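Local coordinates for 457aa long hypothetical protein (PDB 2CSU) that is of unknown function but combines a Rossmann-type CoA-binding domain with succinyl-CoA ligase-like domains and assembles as a pair of subunits, at residues V272-T275 against I276-L280; E112-E115 against I116-Y120. All blocks are in the same frame, centred on the assembly; numbering follows the deposited sequence.

Both interactions are local, each made within nine consecutive residues, and they belong to different family regions of the chain. Interaction 2, in the CoA-binding region, joins two adjoining turns of helix 104-120; interaction 1, in the flavodoxin-like region of the succinyl-CoA ligase type, joins the end of strand 271-273 to the first turns of helix 276-283. Their centres are 36 Å apart and their nearest atoms about 25 Å apart, so they do not touch. Interaction 1 has its centre about 11 Å from the centre of the chain and meets the second subunit, whereas that of interaction 2 lies about 31 Å out and touches no other chain of the assembly.

Interaction 1: residues V272-T275 against I276-L280; sequences VANT and IDEML
The carboxylate of Glu278 takes the backbone N of Asn274 above its plane: Asn274 N lies 2.9 Å from Glu278 OE1, in a nearly straight hydrogen bond (170°) that reaches the oxygen 49° out of the carboxylate plane. Asn274 ND2 is 3.4 Å from Glu278 OE1, with the amide and carboxylate planes turned 69° against each other. Glu278 CG lies anti to its own carbonyl carbon, and the extended chain beyond it carries the carboxylate back over the residues that precede the helix. On its way it crosses the side chain of Thr275 at about a right angle, with Glu278 CG 3.1 Å from Thr275 OG1. Thr275 is the N-cap residue of helix 276-283, and its OG1 accepts from Glu278 N at 3.0 Å. This is a strand-to-helix junction of the flavodoxin-like domain, following strand 271-273, which runs parallel to strand 232-236. Because Glu278 OE1 accepts from Asn274 N, one residue before the cap, the pair is not a full capping box; the two bonds together hold Glu278 against the turn. Thr275 O starts the helical ladder by accepting from Met279 N at 3.0 Å. On the strand side, the methyl of Ala273 presses against the selenomethionine at Met279, Ala273 CB lying a tight 3.4 Å from Met279 CA and 3.7 Å from Met279 CB. Ala273 also pairs by backbone with Ala234, while Ile276 packs on helix 159-171. Asp277 forms salt bridges to Lys168 of its own chain through OD1 and to Arg433 of the second subunit through OD2.

Interaction 2: residues E112-E115 against I116-Y120; sequences ELVE and IAHKY
Val114 O accepts from His118 N at 2.9 Å in a nearly straight bond (169°). The same oxygen lies over one face of the His118 imidazole, 3.2 Å above its plane and offset toward the rim. Alongside it, the Val114 and His118 side chains point the same way: the Val114 CG1 branch, anti to its backbone N (chi1 175°), reaches the far end of the ring, 3.4 Å from His118 NE2. The same i to i+4 bond recurs from Ile116 N to Glu112 O, Ala117 N to Leu113 O and Lys119 N to Glu115 O. Glu112 bends at chi2 (52°) and crosses the Ile116 side chain, so that its carboxylate OE2 lies 3.4 Å from Ile116 CG1, which also sits 3.2 Å from Glu112 O. Outside the two segments, Ile116 packs on Leu81 and Ile82 of helix 74-87, and Ala117 on Met122, while Val114 and His118 meet the loop residues Ala186 and Asp187. The ladder is that of an alpha-helix, with Leu113, Ile116 and Ala117 buried and Glu115, His118 and Lys119 exposed, as in an amphipathic crossover helix, here that of the beta-alpha-beta unit formed with strands 91-94 and 123-125 in a Rossmann-type fold.

Interaction 1: residues V272-T275 against I276-L280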
ATOM      1  N   VAL A 272      16.271  -5.222 -10.115  1.00 29.53           N
ATOM      2  CA  VAL A 272      15.593  -3.971 -10.377  1.00 29.99           C
ATOM      3  C   VAL A 272      14.152  -3.933  -9.900  1.00 29.49           C
ATOM      4  O   VAL A 272      13.413  -4.890 -10.040  1.00 28.69           O
ATOM      5  CB  VAL A 272      15.634  -3.623 -11.899  1.00 30.55           C
ATOM      6  CG1 VAL A 272      14.744  -2.423 -12.192  1.00 31.33           C
ATOM      7  CG2 VAL A 272      17.074  -3.329 -12.326  1.00 30.74           C
ATOM      8  N   ALA A 273      13.774  -2.801  -9.324  1.00 29.32           N
ATOM      9  CA  ALA A 273      12.419  -2.604  -8.849  1.00 28.73           C
ATOM     10  C   ALA A 273      11.880  -1.451  -9.684  1.00 28.54           C
ATOM     11  O   ALA A 273      12.643  -0.566 -10.078  1.00 27.83           O
ATOM     12  CB  ALA A 273      12.425  -2.232  -7.350  1.00 27.89           C
ATOM     13  N   ASN A 274      10.585  -1.454  -9.965  1.00 29.28           N
ATOM     14  CA  ASN A 274      10.010  -0.374 -10.754  1.00 30.08           C
ATOM     15  C   ASN A 274       9.136   0.532  -9.909  1.00 30.89           C
ATOM     16  O   ASN A 274       8.640   1.538 -10.405  1.00 31.93           O
ATOM     17  CB  ASN A 274       9.212  -0.931 -11.922  1.00 31.92           C
ATOM     18  CG  ASN A 274       9.966  -2.012 -12.661  1.00 32.18           C
ATOM     19  OD1 ASN A 274      11.048  -1.769 -13.216  1.00 32.07           O
ATOM     20  ND2 ASN A 274       9.412  -3.222 -12.662  1.00 31.71           N
ATOM     21  N   THR A 275       8.931   0.160  -8.642  1.00 29.95           N
ATOM     22  CA  THR A 275       8.156   0.987  -7.717  1.00 29.19           C
ATOM     23  C   THR A 275       8.790   0.949  -6.328  1.00 28.18           C
ATOM     24  O   THR A 275       9.644   0.103  -6.032  1.00 28.69           O
ATOM     25  CB  THR A 275       6.684   0.528  -7.548  1.00 29.26           C
ATOM     26  OG1 THR A 275       6.646  -0.668  -6.766  1.00 30.09           O
ATOM     27  CG2 THR A 275       6.012   0.291  -8.907  1.00 30.04           C
ATOM     28  N   ILE A 276       8.366   1.879  -5.481  1.00 27.25           N
ATOM     29  CA  ILE A 276       8.845   1.961  -4.119  1.00 25.41           C
ATOM     30  C   ILE A 276       8.553   0.624  -3.450  1.00 24.76           C
ATOM     31  O   ILE A 276       9.465  -0.051  -2.961  1.00 25.20           O
ATOM     32  CB  ILE A 276       8.120   3.118  -3.379  1.00 26.02           C
ATOM     33  CG1 ILE A 276       8.602   4.455  -3.945  1.00 26.36           C
ATOM     34  CG2 ILE A 276       8.397   3.066  -1.870  1.00 25.82           C
ATOM     35  CD1 ILE A 276       7.682   5.650  -3.597  1.00 27.73           C
ATOM     36  N   ASP A 277       7.283   0.228  -3.474  1.00 24.18           N
ATOM     37  CA  ASP A 277       6.852  -1.017  -2.864  1.00 25.54           C
ATOM     38  C   ASP A 277       7.615  -2.247  -3.320  1.00 26.04           C
ATOM     39  O   ASP A 277       7.900  -3.125  -2.508  1.00 26.32           O
ATOM     40  CB  ASP A 277       5.340  -1.207  -3.050  1.00 25.43           C
ATOM     41  CG  ASP A 277       4.545  -0.620  -1.886  1.00 26.64           C
ATOM     42  OD1 ASP A 277       4.715  -1.123  -0.762  1.00 28.58           O
ATOM     43  OD2 ASP A 277       3.767   0.337  -2.077  1.00 24.52           O
ATOM     44  N   GLU A 278       7.968  -2.312  -4.601  1.00 25.91           N
ATOM     45  CA  GLU A 278       8.725  -3.451  -5.093  1.00 26.66           C
ATOM     46  C   GLU A 278      10.116  -3.434  -4.494  1.00 25.72           C
ATOM     47  O   GLU A 278      10.625  -4.469  -4.071  1.00 25.87           O
ATOM     48  CB  GLU A 278       8.843  -3.424  -6.624  1.00 27.78           C
ATOM     49  CG  GLU A 278       7.523  -3.584  -7.368  1.00 30.30           C
ATOM     50  CD  GLU A 278       7.724  -3.729  -8.878  1.00 31.91           C
ATOM     51  OE1 GLU A 278       8.891  -3.689  -9.344  1.00 32.01           O
ATOM     52  OE2 GLU A 278       6.712  -3.881  -9.596  1.00 33.81           O
HETATM   53  N   MSE A 279      10.736  -2.257  -4.490  1.00 25.05           N
HETATM   54  CA  MSE A 279      12.083  -2.083  -3.945  1.00 23.46           C
HETATM   55  C   MSE A 279      12.116  -2.580  -2.493  1.00 22.79           C
HETATM   56  O   MSE A 279      12.987  -3.355  -2.109  1.00 22.71           O
HETATM   57  CB  MSE A 279      12.495  -0.587  -3.995  1.00 23.66           C
HETATM   58  CG  MSE A 279      13.928  -0.268  -3.466  1.00 25.28           C
HETATM   59 SE   MSE A 279      14.326   1.500  -3.157  1.00 26.92          SE
HETATM   60  CE  MSE A 279      13.195   1.822  -1.788  1.00 28.44           C
ATOM     61  N   LEU A 280      11.160  -2.116  -1.700  1.00 22.05           N
ATOM     62  CA  LEU A 280      11.066  -2.494  -0.296  1.00 21.72           C
ATOM     63  C   LEU A 280      10.688  -3.952  -0.111  1.00 22.01           C
ATOM     64  O   LEU A 280      11.244  -4.633   0.747  1.00 22.71           O
ATOM     65  CB  LEU A 280      10.026  -1.630   0.409  1.00 21.20           C
ATOM     66  CG  LEU A 280      10.319  -0.131   0.511  1.00 20.27           C
ATOM     67  CD1 LEU A 280       9.072   0.592   0.965  1.00 20.29           C
ATOM     68  CD2 LEU A 280      11.469   0.109   1.475  1.00 18.66           C
TER

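Interaction 2: residues E112-E115 against I116-Y120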
ATOM      1  N   GLU A 112      35.604  22.497  -4.155  1.00 27.99           N
ATOM      2  CA  GLU A 112      36.557  23.031  -3.201  1.00 28.28           C
ATOM      3  C   GLU A 112      36.331  22.374  -1.845  1.00 28.79           C
ATOM      4  O   GLU A 112      37.293  22.094  -1.130  1.00 29.07           O
ATOM      5  CB  GLU A 112      36.414  24.561  -3.112  1.00 29.10           C
ATOM      6  CG  GLU A 112      37.314  25.267  -2.089  1.00 28.80           C
ATOM      7  CD  GLU A 112      38.790  24.908  -2.221  1.00 29.50           C
ATOM      8  OE1 GLU A 112      39.255  24.662  -3.351  1.00 30.65           O
ATOM      9  OE2 GLU A 112      39.495  24.886  -1.189  1.00 30.95           O
ATOM     10  N   LEU A 113      35.070  22.113  -1.501  1.00 28.47           N
ATOM     11  CA  LEU A 113      34.749  21.456  -0.227  1.00 28.58           C
ATOM     12  C   LEU A 113      35.379  20.068  -0.211  1.00 28.42           C
ATOM     13  O   LEU A 113      35.961  19.656   0.782  1.00 28.74           O
ATOM     14  CB  LEU A 113      33.236  21.302  -0.028  1.00 28.20           C
ATOM     15  CG  LEU A 113      32.319  22.506   0.205  1.00 28.29           C
ATOM     16  CD1 LEU A 113      30.918  21.995   0.536  1.00 28.24           C
ATOM     17  CD2 LEU A 113      32.838  23.367   1.352  1.00 27.85           C
ATOM     18  N   VAL A 114      35.263  19.356  -1.327  1.00 28.73           N
ATOM     19  CA  VAL A 114      35.820  18.012  -1.440  1.00 28.92           C
ATOM     20  C   VAL A 114      37.343  18.074  -1.391  1.00 30.11           C
ATOM     21  O   VAL A 114      37.992  17.261  -0.726  1.00 29.96           O
ATOM     22  CB  VAL A 114      35.338  17.348  -2.740  1.00 28.20           C
ATOM     23  CG1 VAL A 114      36.003  15.991  -2.929  1.00 28.00           C
ATOM     24  CG2 VAL A 114      33.821  17.190  -2.687  1.00 27.15           C
ATOM     25  N   GLU A 115      37.904  19.061  -2.081  1.00 30.99           N
ATOM     26  CA  GLU A 115      39.346  19.256  -2.099  1.00 31.61           C
ATOM     27  C   GLU A 115      39.850  19.475  -0.664  1.00 30.95           C
ATOM     28  O   GLU A 115      40.883  18.934  -0.262  1.00 30.69           O
ATOM     29  CB  GLU A 115      39.702  20.469  -2.973  1.00 34.22           C
ATOM     30  CG  GLU A 115      41.201  20.775  -3.018  1.00 38.11           C
ATOM     31  CD  GLU A 115      41.584  21.692  -4.169  1.00 40.09           C
ATOM     32  OE1 GLU A 115      41.617  22.930  -3.981  1.00 41.37           O
ATOM     33  OE2 GLU A 115      41.843  21.163  -5.271  1.00 42.08           O
ATOM     34  N   ILE A 116      39.120  20.272   0.108  1.00 29.89           N
ATOM     35  CA  ILE A 116      39.524  20.522   1.483  1.00 29.36           C
ATOM     36  C   ILE A 116      39.462  19.227   2.278  1.00 29.42           C
ATOM     37  O   ILE A 116      40.356  18.931   3.065  1.00 29.18           O
ATOM     38  CB  ILE A 116      38.622  21.571   2.164  1.00 29.20           C
ATOM     39  CG1 ILE A 116      38.885  22.955   1.565  1.00 30.21           C
ATOM     40  CG2 ILE A 116      38.880  21.589   3.665  1.00 27.85           C
ATOM     41  CD1 ILE A 116      38.062  24.081   2.207  1.00 29.48           C
ATOM     42  N   ALA A 117      38.411  18.444   2.062  1.00 30.96           N
ATOM     43  CA  ALA A 117      38.271  17.190   2.789  1.00 32.51           C
ATOM     44  C   ALA A 117      39.438  16.262   2.514  1.00 33.57           C
ATOM     45  O   ALA A 117      40.027  15.725   3.440  1.00 32.70           O
ATOM     46  CB  ALA A 117      36.959  16.504   2.426  1.00 31.70           C
ATOM     47  N   HIS A 118      39.772  16.074   1.243  1.00 35.11           N
ATOM     48  CA  HIS A 118      40.872  15.187   0.881  1.00 37.87           C
ATOM     49  C   HIS A 118      42.189  15.613   1.526  1.00 38.85           C
ATOM     50  O   HIS A 118      43.015  14.771   1.881  1.00 39.26           O
ATOM     51  CB  HIS A 118      41.017  15.114  -0.648  1.00 39.42           C
ATOM     52  CG  HIS A 118      39.854  14.455  -1.330  1.00 41.51           C
ATOM     53  ND1 HIS A 118      38.743  14.010  -0.649  1.00 43.20           N
ATOM     54  CD2 HIS A 118      39.632  14.169  -2.637  1.00 42.06           C
ATOM     55  CE1 HIS A 118      37.886  13.476  -1.503  1.00 42.92           C
ATOM     56  NE2 HIS A 118      38.403  13.560  -2.715  1.00 41.67           N
ATOM     57  N   LYS A 119      42.380  16.917   1.685  1.00 38.92           N
ATOM     58  CA  LYS A 119      43.590  17.432   2.304  1.00 39.65           C
ATOM     59  C   LYS A 119      43.702  16.990   3.762  1.00 39.99           C
ATOM     60  O   LYS A 119      44.785  16.630   4.228  1.00 39.84           O
ATOM     61  CB  LYS A 119      43.614  18.961   2.264  1.00 40.90           C
ATOM     62  CG  LYS A 119      44.675  19.543   3.188  1.00 42.58           C
ATOM     63  CD  LYS A 119      44.700  21.063   3.198  1.00 43.51           C
ATOM     64  CE  LYS A 119      45.824  21.557   4.107  1.00 44.44           C
ATOM     65  NZ  LYS A 119      46.039  23.030   4.030  1.00 45.04           N
ATOM     66  N   TYR A 120      42.585  17.042   4.483  1.00 39.08           N
ATOM     67  CA  TYR A 120      42.580  16.664   5.891  1.00 38.62           C
ATOM     68  C   TYR A 120      42.310  15.187   6.099  1.00 38.35           C
ATOM     69  O   TYR A 120      42.296  14.706   7.231  1.00 38.82           O
ATOM     70  CB  TYR A 120      41.547  17.500   6.647  1.00 38.80           C
ATOM     71  CG  TYR A 120      41.988  18.930   6.895  1.00 38.07           C
ATOM     72  CD1 TYR A 120      42.887  19.231   7.915  1.00 38.23           C
ATOM     73  CD2 TYR A 120      41.508  19.980   6.111  1.00 38.50           C
ATOM     74  CE1 TYR A 120      43.293  20.535   8.158  1.00 38.51           C
ATOM     75  CE2 TYR A 120      41.913  21.299   6.349  1.00 37.98           C
ATOM     76  CZ  TYR A 120      42.801  21.565   7.376  1.00 38.48           C
ATOM     77  OH  TYR A 120      43.167  22.863   7.657  1.00 39.99           O
TER